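Local coordinates for PKS_KS domain-containing protein (Photorhabdus luminescens subsp. laumondii, PDB 6SMO) that probably acts as a ketosynthase of the beta-ketoacyl-ACP synthase family, condensing acyl units into a growing chain, and here holds a long polyketone chain in its pocket, at residues N45-N50 / N375-V380; D102-A107 / T172-K177. All coordinates share one frame; numbering follows the deposited sequence.

Interaction 1. Residues N45-N50 / N375-V380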
ATOM      1  N   ASN B  45     -15.016  15.494  19.261  1.00 41.81           N
ATOM      2  CA  ASN B  45     -15.843  16.685  19.601  1.00 42.04           C
ATOM      3  C   ASN B  45     -15.338  17.909  18.826  1.00 41.14           C
ATOM      4  O   ASN B  45     -16.168  18.569  18.170  1.00 40.04           O
ATOM      5  CB  ASN B  45     -15.860  16.955  21.110  1.00 43.39           C
ATOM      6  CG  ASN B  45     -16.485  15.830  21.910  1.00 44.61           C
ATOM      7  OD1 ASN B  45     -17.338  15.100  21.408  1.00 46.12           O
ATOM      8  ND2 ASN B  45     -16.069  15.684  23.157  1.00 45.01           N
ATOM      9  N   GLU B  46     -14.032  18.192  18.899  1.00 41.10           N
ATOM     10  CA  GLU B  46     -13.387  19.365  18.244  1.00 41.53           C
ATOM     11  C   GLU B  46     -13.427  19.188  16.721  1.00 39.72           C
ATOM     12  O   GLU B  46     -13.733  20.175  16.024  1.00 39.85           O
ATOM     13  CB  GLU B  46     -11.947  19.537  18.736  1.00 43.07           C
ATOM     14  CG  GLU B  46     -11.332  20.873  18.357  1.00 44.55           C
ATOM     15  CD  GLU B  46      -9.836  20.977  18.603  1.00 46.19           C
ATOM     16  OE1 GLU B  46      -9.133  21.517  17.725  1.00 47.13           O
ATOM     17  OE2 GLU B  46      -9.378  20.525  19.673  1.00 48.25           O
ATOM     18  N   PHE B  47     -13.128  17.978  16.234  1.00 38.65           N
ATOM     19  CA  PHE B  47     -13.090  17.613  14.792  1.00 37.58           C
ATOM     20  C   PHE B  47     -14.441  17.921  14.135  1.00 37.15           C
ATOM     21  O   PHE B  47     -14.445  18.556  13.063  1.00 37.02           O
ATOM     22  CB  PHE B  47     -12.718  16.137  14.615  1.00 36.85           C
ATOM     23  CG  PHE B  47     -12.798  15.628  13.197  1.00 35.86           C
ATOM     24  CD1 PHE B  47     -11.856  16.010  12.253  1.00 35.20           C
ATOM     25  CD2 PHE B  47     -13.811  14.766  12.805  1.00 35.43           C
ATOM     26  CE1 PHE B  47     -11.927  15.540  10.951  1.00 34.78           C
ATOM     27  CE2 PHE B  47     -13.880  14.297  11.502  1.00 34.85           C
ATOM     28  CZ  PHE B  47     -12.938  14.685  10.578  1.00 34.53           C
ATOM     29  N   TRP B  48     -15.543  17.485  14.757  1.00 36.87           N
ATOM     30  CA  TRP B  48     -16.922  17.609  14.206  1.00 36.85           C
ATOM     31  C   TRP B  48     -17.335  19.084  14.126  1.00 37.14           C
ATOM     32  O   TRP B  48     -17.817  19.499  13.053  1.00 37.43           O
ATOM     33  CB  TRP B  48     -17.934  16.805  15.032  1.00 36.52           C
ATOM     34  CG  TRP B  48     -19.345  17.048  14.593  1.00 36.09           C
ATOM     35  CD1 TRP B  48     -20.308  17.752  15.257  1.00 36.19           C
ATOM     36  CD2 TRP B  48     -19.938  16.636  13.348  1.00 35.44           C
ATOM     37  NE1 TRP B  48     -21.463  17.784  14.523  1.00 36.18           N
ATOM     38  CE2 TRP B  48     -21.267  17.109  13.348  1.00 35.63           C
ATOM     39  CE3 TRP B  48     -19.481  15.907  12.244  1.00 35.09           C
ATOM     40  CZ2 TRP B  48     -22.140  16.871  12.286  1.00 35.38           C
ATOM     41  CZ3 TRP B  48     -20.344  15.673  11.196  1.00 34.91           C
ATOM     42  CH2 TRP B  48     -21.656  16.149  11.218  1.00 34.94           C
ATOM     43  N   ASN B  49     -17.170  19.827  15.226  1.00 37.62           N
ATOM     44  CA  ASN B  49     -17.603  21.245  15.370  1.00 37.72           C
ATOM     45  C   ASN B  49     -17.044  22.083  14.214  1.00 37.28           C
ATOM     46  O   ASN B  49     -17.809  22.888  13.652  1.00 37.24           O
ATOM     47  CB  ASN B  49     -17.176  21.837  16.717  1.00 38.49           C
ATOM     48  CG  ASN B  49     -17.954  21.276  17.891  1.00 38.93           C
ATOM     49  OD1 ASN B  49     -19.100  20.859  17.743  1.00 39.30           O
ATOM     50  ND2 ASN B  49     -17.339  21.267  19.062  1.00 39.55           N
ATOM     51  N   ASN B  50     -15.764  21.895  13.876  1.00 36.72           N
ATOM     52  CA  ASN B  50     -15.040  22.707  12.862  1.00 37.03           C
ATOM     53  C   ASN B  50     -15.560  22.370  11.458  1.00 37.25           C
ATOM     54  O   ASN B  50     -15.816  23.322  10.693  1.00 37.98           O
ATOM     55  CB  ASN B  50     -13.522  22.540  12.982  1.00 36.90           C
ATOM     56  CG  ASN B  50     -12.948  23.246  14.193  1.00 37.07           C
ATOM     57  OD1 ASN B  50     -12.245  22.642  14.999  1.00 36.92           O
ATOM     58  ND2 ASN B  50     -13.250  24.526  14.337  1.00 37.58           N
ATOM     59  N   ASN B 375      -8.539   8.830   3.863  1.00 30.07           N
ATOM     60  CA  ASN B 375      -9.665   7.866   3.766  1.00 29.81           C
ATOM     61  C   ASN B 375     -10.271   7.614   5.146  1.00 29.60           C
ATOM     62  O   ASN B 375     -11.487   7.646   5.251  1.00 29.23           O
ATOM     63  CB  ASN B 375      -9.210   6.517   3.221  1.00 30.15           C
ATOM     64  CG  ASN B 375      -8.550   6.627   1.872  1.00 30.53           C
ATOM     65  OD1 ASN B 375      -8.891   7.502   1.088  1.00 30.98           O
ATOM     66  ND2 ASN B 375      -7.618   5.739   1.592  1.00 30.72           N
ATOM     67  N   ALA B 376      -9.421   7.385   6.145  1.00 29.45           N
ATOM     68  CA  ALA B 376      -9.790   7.067   7.544  1.00 29.65           C
ATOM     69  C   ALA B 376     -10.457   8.280   8.203  1.00 29.67           C
ATOM     70  O   ALA B 376     -11.509   8.092   8.843  1.00 29.67           O
ATOM     71  CB  ALA B 376      -8.568   6.626   8.313  1.00 29.76           C
ATOM     72  N   ILE B 377      -9.869   9.472   8.051  1.00 29.86           N
ATOM     73  CA  ILE B 377     -10.375  10.748   8.648  1.00 30.14           C
ATOM     74  C   ILE B 377     -11.767  11.042   8.069  1.00 30.47           C
ATOM     75  O   ILE B 377     -12.659  11.429   8.850  1.00 30.73           O
ATOM     76  CB  ILE B 377      -9.385  11.912   8.417  1.00 29.81           C
ATOM     77  CG1 ILE B 377      -8.048  11.672   9.124  1.00 29.62           C
ATOM     78  CG2 ILE B 377     -10.000  13.239   8.840  1.00 29.80           C
ATOM     79  CD1 ILE B 377      -6.901  12.482   8.564  1.00 29.62           C
ATOM     80  N   GLU B 378     -11.938  10.866   6.754  1.00 30.90           N
ATOM     81  CA  GLU B 378     -13.234  11.045   6.041  1.00 31.21           C
ATOM     82  C   GLU B 378     -14.218   9.947   6.467  1.00 30.96           C
ATOM     83  O   GLU B 378     -15.427  10.235   6.512  1.00 31.31           O
ATOM     84  CB  GLU B 378     -13.029  11.024   4.525  1.00 31.98           C
ATOM     85  CG  GLU B 378     -12.395  12.287   3.976  1.00 32.88           C
ATOM     86  CD  GLU B 378     -11.844  12.160   2.566  1.00 33.79           C
ATOM     87  OE1 GLU B 378     -12.503  11.510   1.728  1.00 35.11           O
ATOM     88  OE2 GLU B 378     -10.751  12.708   2.309  1.00 34.21           O
ATOM     89  N   SER B 379     -13.718   8.738   6.749  1.00 30.57           N
ATOM     90  CA  SER B 379     -14.509   7.583   7.254  1.00 30.46           C
ATOM     91  C   SER B 379     -15.009   7.866   8.677  1.00 30.57           C
ATOM     92  O   SER B 379     -16.143   7.454   8.990  1.00 31.18           O
ATOM     93  CB  SER B 379     -13.722   6.294   7.192  1.00 30.31           C
ATOM     94  OG  SER B 379     -13.722   5.763   5.875  1.00 30.20           O
ATOM     95  N   VAL B 380     -14.195   8.532   9.505  1.00 30.31           N
ATOM     96  CA  VAL B 380     -14.586   8.992  10.874  1.00 30.24           C
ATOM     97  C   VAL B 380     -15.671  10.066  10.728  1.00 30.47           C
ATOM     98  O   VAL B 380     -16.690   9.976  11.441  1.00 30.74           O
ATOM     99  CB  VAL B 380     -13.376   9.509  11.680  1.00 29.92           C
ATOM    100  CG1 VAL B 380     -13.800  10.279  12.922  1.00 29.90           C
ATOM    101  CG2 VAL B 380     -12.427   8.381  12.058  1.00 29.89           C
TER
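Phe47, reaching from helix 44-53 toward helix 372-388, carries this contact alone on its side and meets Ile377 and Val380, about one turn apart. The side-chain packing is apolar. The far end of the ring does the touching: CE1 of Phe47 lies 3.7 Å from CG2 of Ile377, and CZ of Phe47 is equally close to that methyl. CE2 of Phe47, on the other side of the ring, comes within 4.3 Å of CG1 of Val380, a looser approach. Both methyls stand obliquely to the ring. With CG anti to the backbone N (chi1 174°), the ring is carried away from its own helix to the side chains of 375-380. The backbone O of Ile377 is an extra neighbour of the ring, 3.7 Å from CZ of Phe47.

No polar bond joins the two segments; those of 375-380 run along its own helix or to other parts of the chain. Ser379 OG donates to Asn375 O at 3.0 Å, from above the carbonyl plane, while Ser379 N bonds to the same oxygen at 2.9 Å from the opposite face; two donors thus grip one carbonyl. The Asn375 side chain is held by Ser425 OG and by the backbone O of Cys191, a residue lining the pocket of the bound polyketone, and Glu378 forms a salt bridge with Lys364.

Beneath the contact runs strand 29-37, in the N-terminal-half sheet of the layered thiolase fold: Val36 touches Phe47, Ile377 and Val380, and Leu34 adds to Val380. Ala381 and Leu384 extend the helix 372-388 surface against Phe47, while helix 193-206 packs on Ser379 through Leu195 and Leu198.

Interaction 2. Residues D102-A107 / T172-K177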
ATOM      1  N   ASP B 102      -2.388   8.069  19.531  1.00 40.03           N
ATOM      2  CA  ASP B 102      -3.336   9.095  20.045  1.00 40.56           C
ATOM      3  C   ASP B 102      -4.759   8.755  19.584  1.00 40.27           C
ATOM      4  O   ASP B 102      -5.669   8.756  20.435  1.00 40.56           O
ATOM      5  CB  ASP B 102      -2.935  10.504  19.597  1.00 41.26           C
ATOM      6  CG  ASP B 102      -1.634  11.004  20.202  1.00 41.82           C
ATOM      7  OD1 ASP B 102      -1.247  10.495  21.274  1.00 42.53           O
ATOM      8  OD2 ASP B 102      -1.015  11.900  19.593  1.00 42.29           O
ATOM      9  N   ALA B 103      -4.932   8.479  18.287  1.00 39.89           N
ATOM     10  CA  ALA B 103      -6.231   8.157  17.646  1.00 39.80           C
ATOM     11  C   ALA B 103      -6.788   6.846  18.216  1.00 39.68           C
ATOM     12  O   ALA B 103      -8.003   6.791  18.487  1.00 39.60           O
ATOM     13  CB  ALA B 103      -6.063   8.079  16.148  1.00 39.58           C
ATOM     14  N   ALA B 104      -5.930   5.834  18.388  1.00 39.67           N
ATOM     15  CA  ALA B 104      -6.282   4.500  18.932  1.00 40.17           C
ATOM     16  C   ALA B 104      -6.809   4.645  20.365  1.00 41.07           C
ATOM     17  O   ALA B 104      -7.820   3.989  20.689  1.00 41.52           O
ATOM     18  CB  ALA B 104      -5.087   3.582  18.875  1.00 39.89           C
ATOM     19  N   GLU B 105      -6.149   5.475  21.183  1.00 41.82           N
ATOM     20  CA  GLU B 105      -6.520   5.740  22.600  1.00 42.81           C
ATOM     21  C   GLU B 105      -7.925   6.356  22.649  1.00 42.50           C
ATOM     22  O   GLU B 105      -8.740   5.892  23.470  1.00 42.32           O
ATOM     23  CB  GLU B 105      -5.482   6.650  23.264  1.00 43.32           C
ATOM     24  CG  GLU B 105      -5.693   6.835  24.759  1.00 44.61           C
ATOM     25  CD  GLU B 105      -5.681   5.549  25.569  1.00 45.50           C
ATOM     26  OE1 GLU B 105      -4.759   4.734  25.368  1.00 46.15           O
ATOM     27  OE2 GLU B 105      -6.601   5.362  26.390  1.00 47.01           O
ATOM     28  N   MET B 106      -8.189   7.351  21.795  1.00 42.70           N
ATOM     29  CA  MET B 106      -9.491   8.069  21.704  1.00 43.28           C
ATOM     30  C   MET B 106     -10.587   7.108  21.226  1.00 42.56           C
ATOM     31  O   MET B 106     -11.703   7.172  21.780  1.00 42.76           O
ATOM     32  CB  MET B 106      -9.395   9.252  20.736  1.00 43.99           C
ATOM     33  CG  MET B 106      -8.568  10.397  21.277  1.00 45.31           C
ATOM     34  SD  MET B 106      -8.228  11.665  20.036  1.00 46.55           S
ATOM     35  CE  MET B 106      -7.648  12.988  21.096  1.00 48.00           C
ATOM     36  N   ALA B 107     -10.276   6.257  20.243  1.00 42.22           N
ATOM     37  CA  ALA B 107     -11.218   5.313  19.596  1.00 42.17           C
ATOM     38  C   ALA B 107     -11.639   4.218  20.585  1.00 42.37           C
ATOM     39  O   ALA B 107     -12.840   3.884  20.615  1.00 42.74           O
ATOM     40  CB  ALA B 107     -10.589   4.726  18.357  1.00 41.99           C
ATOM     41  N   THR B 172       1.726  -2.582  15.083  1.00 38.59           N
ATOM     42  CA  THR B 172       2.317  -3.469  16.122  1.00 38.86           C
ATOM     43  C   THR B 172       2.289  -2.779  17.493  1.00 38.83           C
ATOM     44  O   THR B 172       2.017  -3.478  18.489  1.00 38.97           O
ATOM     45  CB  THR B 172       3.740  -3.900  15.745  1.00 38.94           C
ATOM     46  OG1 THR B 172       4.517  -2.728  15.495  1.00 39.58           O
ATOM     47  CG2 THR B 172       3.776  -4.805  14.534  1.00 38.70           C
ATOM     48  N   SER B 173       2.569  -1.472  17.543  1.00 38.49           N
ATOM     49  CA  SER B 173       2.596  -0.653  18.785  1.00 38.81           C
ATOM     50  C   SER B 173       1.206  -0.636  19.433  1.00 38.77           C
ATOM     51  O   SER B 173       1.132  -0.777  20.672  1.00 39.08           O
ATOM     52  CB  SER B 173       3.089   0.746  18.513  1.00 38.64           C
ATOM     53  OG  SER B 173       4.441   0.733  18.078  1.00 38.66           O
ATOM     54  N   VAL B 174       0.155  -0.466  18.624  1.00 38.40           N
ATOM     55  CA  VAL B 174      -1.270  -0.429  19.074  1.00 38.29           C
ATOM     56  C   VAL B 174      -1.690  -1.838  19.512  1.00 38.59           C
ATOM     57  O   VAL B 174      -2.369  -1.949  20.554  1.00 38.23           O
ATOM     58  CB  VAL B 174      -2.193   0.133  17.972  1.00 37.65           C
ATOM     59  CG1 VAL B 174      -3.667  -0.089  18.282  1.00 37.57           C
ATOM     60  CG2 VAL B 174      -1.924   1.610  17.725  1.00 37.39           C
ATOM     61  N   ALA B 175      -1.300  -2.866  18.749  1.00 38.88           N
ATOM     62  CA  ALA B 175      -1.574  -4.296  19.036  1.00 39.58           C
ATOM     63  C   ALA B 175      -0.941  -4.690  20.377  1.00 40.78           C
ATOM     64  O   ALA B 175      -1.575  -5.463  21.123  1.00 41.49           O
ATOM     65  CB  ALA B 175      -1.061  -5.159  17.909  1.00 39.24           C
ATOM     66  N   LYS B 176       0.261  -4.177  20.664  1.00 41.42           N
ATOM     67  CA  LYS B 176       1.007  -4.410  21.931  1.00 42.62           C
ATOM     68  C   LYS B 176       0.251  -3.777  23.107  1.00 41.67           C
ATOM     69  O   LYS B 176       0.158  -4.432  24.163  1.00 41.44           O
ATOM     70  CB  LYS B 176       2.427  -3.839  21.836  1.00 44.53           C
ATOM     71  CG  LYS B 176       3.473  -4.789  21.268  1.00 46.12           C
ATOM     72  CD  LYS B 176       4.147  -5.645  22.321  1.00 48.53           C
ATOM     73  CE  LYS B 176       5.217  -4.902  23.096  1.00 50.09           C
ATOM     74  NZ  LYS B 176       5.750  -5.715  24.214  1.00 51.44           N
ATOM     75  N   LYS B 177      -0.269  -2.558  22.921  1.00 41.00           N
ATOM     76  CA  LYS B 177      -0.839  -1.707  24.003  1.00 41.35           C
ATOM     77  C   LYS B 177      -2.152  -2.306  24.530  1.00 40.69           C
ATOM     78  O   LYS B 177      -2.343  -2.283  25.761  1.00 40.07           O
ATOM     79  CB  LYS B 177      -1.061  -0.275  23.503  1.00 42.03           C
ATOM     80  CG  LYS B 177      -1.326   0.753  24.595  1.00 43.09           C
ATOM     81  CD  LYS B 177      -1.411   2.179  24.089  1.00 43.40           C
ATOM     82  CE  LYS B 177      -1.686   3.185  25.186  1.00 44.20           C
ATOM     83  NZ  LYS B 177      -0.511   3.379  26.069  1.00 45.00           N
TER
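Ala104 points its methyl at the branched end of Val174, while beside them Glu105 and Lys177 cross at about a right angle. The Ala104 CB lies 3.9 Å from Val174 CG2 and 4.0 Å from Val174 CG1, so it sits almost evenly between the two branches. The small side chain is consistent with the close approach of the helices: the CA atoms of Ala104 and Val174 are 7.0 Å apart.

The second pair reaches across with long chains. Lys177 extends straight from its helix, CG anti to the backbone N, and turns only at its last torsion (chi4 72°), which leaves CE, not NZ, against the carboxylate. Glu105 OE1 is 3.4 Å from Lys177 CE but 4.5 Å from Lys177 NZ, so the opposite charges are near without forming a salt bridge. The Glu105 chain bends at chi2 (58°), and its OE1 is hydrogen-bonded to Tyr178 OH, its strongest polar partner, just beyond the segment.

Helices 95-111 and 169-178 both rest on the sheet of the N-terminal half. Ala103 and Ala107 pack on strand 263-271, Val174 and Ala175 on strand 123-128, and Ala175 also meets Phe251 of the partner ketosynthase-like chain.

Interactions 1 and 2 each join two helices that lean on the N-terminal-half sheet, interaction 1 on strand 29-37 and interaction 2 on strands 123-128 and 263-271. They use different helices; the centres lie about 18 Å apart and the nearest atoms about 8 Å, so the two do not touch. Interaction 1 is fully buried and apolar in its side chains: a single aromatic ring reaches two aliphatic side chains beside strand 29-37. Interaction 2 is only partly buried. There an alanine methyl meets a valine on the inner side, and a loosely matched pair of opposite charges lies toward the surface. No other chain touches 45-50 or 375-380, whereas helix 169-178 also borders the partner chain of the assembly.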